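16S rRNA methylase (Uncultured bacterium, PDB 7JLZ) probably methylates A1408 of 16S rRNA in the 30S ribosomal subunit, a modification associated with aminoglycoside resistance. Local coordinates at residues E152-S155 against V156-K160. Numbering follows the deposited sequence.
Sequences ENLS and VEYLK
Val156, whose backbone starts the helix directly after Ser155, has its bond from CA to CB pointing away from the preceding loop. Glu157 adds little: its CB passes 4.1 Å from Ser155 OG before the extended chain leads the carboxylate away. The capping contact falls on Tyr158, whose backbone N donates to Ser155 OG over 3.3 Å, long but nearly straight at 169°. The serine hydroxyl is set for this by its chi1 of 68°, which places OG between the backbone N and the carbonyl carbon, and Tyr158 CB packs against the same oxygen at 3.6 Å. The tyrosine ring presents an edge to Leu154, with CD2 4.1 Å from Leu154 CD1 near the ring plane and the two side chains crossing at about a right angle; its hydroxyl is hydrogen-bonded to the backbone N of Glu150, tying the helix to the loop further back. Leu159 N donates to Ser155 O at 2.9 Å, the i to i+4 bond made by the N-cap carbonyl. Leu159 CB lies 4.0 Å from that same Leu154 CD1, while its CD1 touches Leu154 CD2. Leu154 also touches Phe177 and Leu159 touches Leu174, both on strand 172-179. This is a serine N-cap, here starting helix 156-168 at the surface beside the edge strand of the Rossmann-like methyltransferase sheet.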
ATOM      1  N   GLU A 152     -17.170   6.927  11.489  1.00 44.50           N
ATOM      2  CA  GLU A 152     -16.910   7.844  12.599  1.00 54.19           C
ATOM      3  C   GLU A 152     -17.457   7.302  13.915  1.00 54.12           C
ATOM      4  O   GLU A 152     -16.826   7.442  14.971  1.00 55.64           O
ATOM      5  CB  GLU A 152     -17.525   9.216  12.297  1.00 65.55           C
ATOM      6  CG  GLU A 152     -17.013   9.909  11.020  1.00 76.81           C
ATOM      7  CD  GLU A 152     -17.566   9.311   9.723  1.00 80.75           C
ATOM      8  OE1 GLU A 152     -18.774   8.990   9.667  1.00 82.56           O
ATOM      9  OE2 GLU A 152     -16.780   9.160   8.761  1.00 78.08           O
ATOM     10  N   ASN A 153     -18.639   6.700  13.873  1.00 44.33           N
ATOM     11  CA  ASN A 153     -19.329   6.230  15.066  1.00 43.75           C
ATOM     12  C   ASN A 153     -19.718   4.768  14.860  1.00 41.61           C
ATOM     13  O   ASN A 153     -20.890   4.392  14.891  1.00 51.34           O
ATOM     14  CB  ASN A 153     -20.535   7.112  15.354  1.00 51.85           C
ATOM     15  CG  ASN A 153     -20.139   8.543  15.647  1.00 60.17           C
ATOM     16  OD1 ASN A 153     -20.092   9.385  14.748  1.00 66.55           O
ATOM     17  ND2 ASN A 153     -19.836   8.824  16.907  1.00 59.38           N
ATOM     18  N   LEU A 154     -18.694   3.942  14.659  1.00 39.74           N
ATOM     19  CA  LEU A 154     -18.886   2.561  14.242  1.00 40.13           C
ATOM     20  C   LEU A 154     -19.742   1.803  15.248  1.00 41.99           C
ATOM     21  O   LEU A 154     -19.527   1.886  16.462  1.00 46.35           O
ATOM     22  CB  LEU A 154     -17.532   1.878  14.078  1.00 37.39           C
ATOM     23  CG  LEU A 154     -17.649   0.415  13.642  1.00 43.82           C
ATOM     24  CD1 LEU A 154     -18.087   0.327  12.187  1.00 44.52           C
ATOM     25  CD2 LEU A 154     -16.353  -0.346  13.875  1.00 41.61           C
ATOM     26  N   SER A 155     -20.742   1.093  14.737  1.00 42.70           N
ATOM     27  CA  SER A 155     -21.602   0.247  15.542  1.00 44.90           C
ATOM     28  C   SER A 155     -21.459  -1.180  15.040  1.00 44.39           C
ATOM     29  O   SER A 155     -21.018  -1.411  13.913  1.00 42.70           O
ATOM     30  CB  SER A 155     -23.064   0.689  15.462  1.00 53.07           C
ATOM     31  OG  SER A 155     -23.570   0.448  14.162  1.00 52.17           O
ATOM     32  N   VAL A 156     -21.830  -2.144  15.888  1.00 46.06           N
ATOM     33  CA  VAL A 156     -21.709  -3.541  15.472  1.00 45.90           C
ATOM     34  C   VAL A 156     -22.614  -3.828  14.278  1.00 46.40           C
ATOM     35  O   VAL A 156     -22.255  -4.613  13.391  1.00 45.33           O
ATOM     36  CB  VAL A 156     -21.991  -4.492  16.656  1.00 47.99           C
ATOM     37  CG1 VAL A 156     -23.408  -4.317  17.184  1.00 50.87           C
ATOM     38  CG2 VAL A 156     -21.745  -5.954  16.236  1.00 47.88           C
ATOM     39  N   GLU A 157     -23.782  -3.181  14.212  1.00 48.18           N
ATOM     40  CA  GLU A 157     -24.703  -3.412  13.101  1.00 49.07           C
ATOM     41  C   GLU A 157     -24.109  -2.944  11.778  1.00 47.46           C
ATOM     42  O   GLU A 157     -24.176  -3.653  10.768  1.00 49.07           O
ATOM     43  CB  GLU A 157     -26.037  -2.709  13.361  1.00 53.09           C
ATOM     44  CG  GLU A 157     -26.925  -2.658  12.127  1.00 59.17           C
ATOM     45  CD  GLU A 157     -28.353  -2.268  12.433  1.00 73.27           C
ATOM     46  OE1 GLU A 157     -28.636  -1.881  13.587  1.00 77.83           O
ATOM     47  OE2 GLU A 157     -29.198  -2.358  11.517  1.00 79.21           O
ATOM     48  N   TYR A 158     -23.537  -1.740  11.756  1.00 45.46           N
ATOM     49  CA  TYR A 158     -22.915  -1.253  10.533  1.00 43.45           C
ATOM     50  C   TYR A 158     -21.686  -2.079  10.182  1.00 41.20           C
ATOM     51  O   TYR A 158     -21.426  -2.352   9.001  1.00 40.30           O
ATOM     52  CB  TYR A 158     -22.547   0.219  10.689  1.00 42.72           C
ATOM     53  CG  TYR A 158     -22.066   0.867   9.416  1.00 43.86           C
ATOM     54  CD1 TYR A 158     -22.965   1.351   8.474  1.00 44.75           C
ATOM     55  CD2 TYR A 158     -20.710   1.004   9.158  1.00 43.11           C
ATOM     56  CE1 TYR A 158     -22.519   1.947   7.303  1.00 41.13           C
ATOM     57  CE2 TYR A 158     -20.259   1.600   7.997  1.00 44.70           C
ATOM     58  CZ  TYR A 158     -21.168   2.069   7.075  1.00 47.91           C
ATOM     59  OH  TYR A 158     -20.715   2.661   5.917  1.00 52.23           O
ATOM     60  N   LEU A 159     -20.910  -2.476  11.192  1.00 40.64           N
ATOM     61  CA  LEU A 159     -19.735  -3.304  10.938  1.00 38.81           C
ATOM     62  C   LEU A 159     -20.133  -4.625  10.291  1.00 39.48           C
ATOM     63  O   LEU A 159     -19.535  -5.049   9.293  1.00 40.16           O
ATOM     64  CB  LEU A 159     -18.975  -3.552  12.245  1.00 45.23           C
ATOM     65  CG  LEU A 159     -17.689  -4.381  12.137  1.00 46.61           C
ATOM     66  CD1 LEU A 159     -16.632  -3.616  11.369  1.00 38.62           C
ATOM     67  CD2 LEU A 159     -17.175  -4.806  13.508  1.00 50.82           C
ATOM     68  N   LYS A 160     -21.155  -5.285  10.845  1.00 41.81           N
ATOM     69  CA  LYS A 160     -21.526  -6.621  10.379  1.00 45.14           C
ATOM     70  C   LYS A 160     -22.275  -6.570   9.053  1.00 48.47           C
ATOM     71  O   LYS A 160     -22.123  -7.467   8.217  1.00 45.94           O
ATOM     72  CB  LYS A 160     -22.379  -7.332  11.434  1.00 46.98           C
ATOM     73  CG  LYS A 160     -21.604  -7.834  12.630  1.00 52.27           C
ATOM     74  CD  LYS A 160     -20.612  -8.905  12.222  1.00 58.48           C
ATOM     75  CE  LYS A 160     -21.319 -10.188  11.811  1.00 67.08           C
ATOM     76  NZ  LYS A 160     -20.372 -11.146  11.169  1.00 68.30           N
TER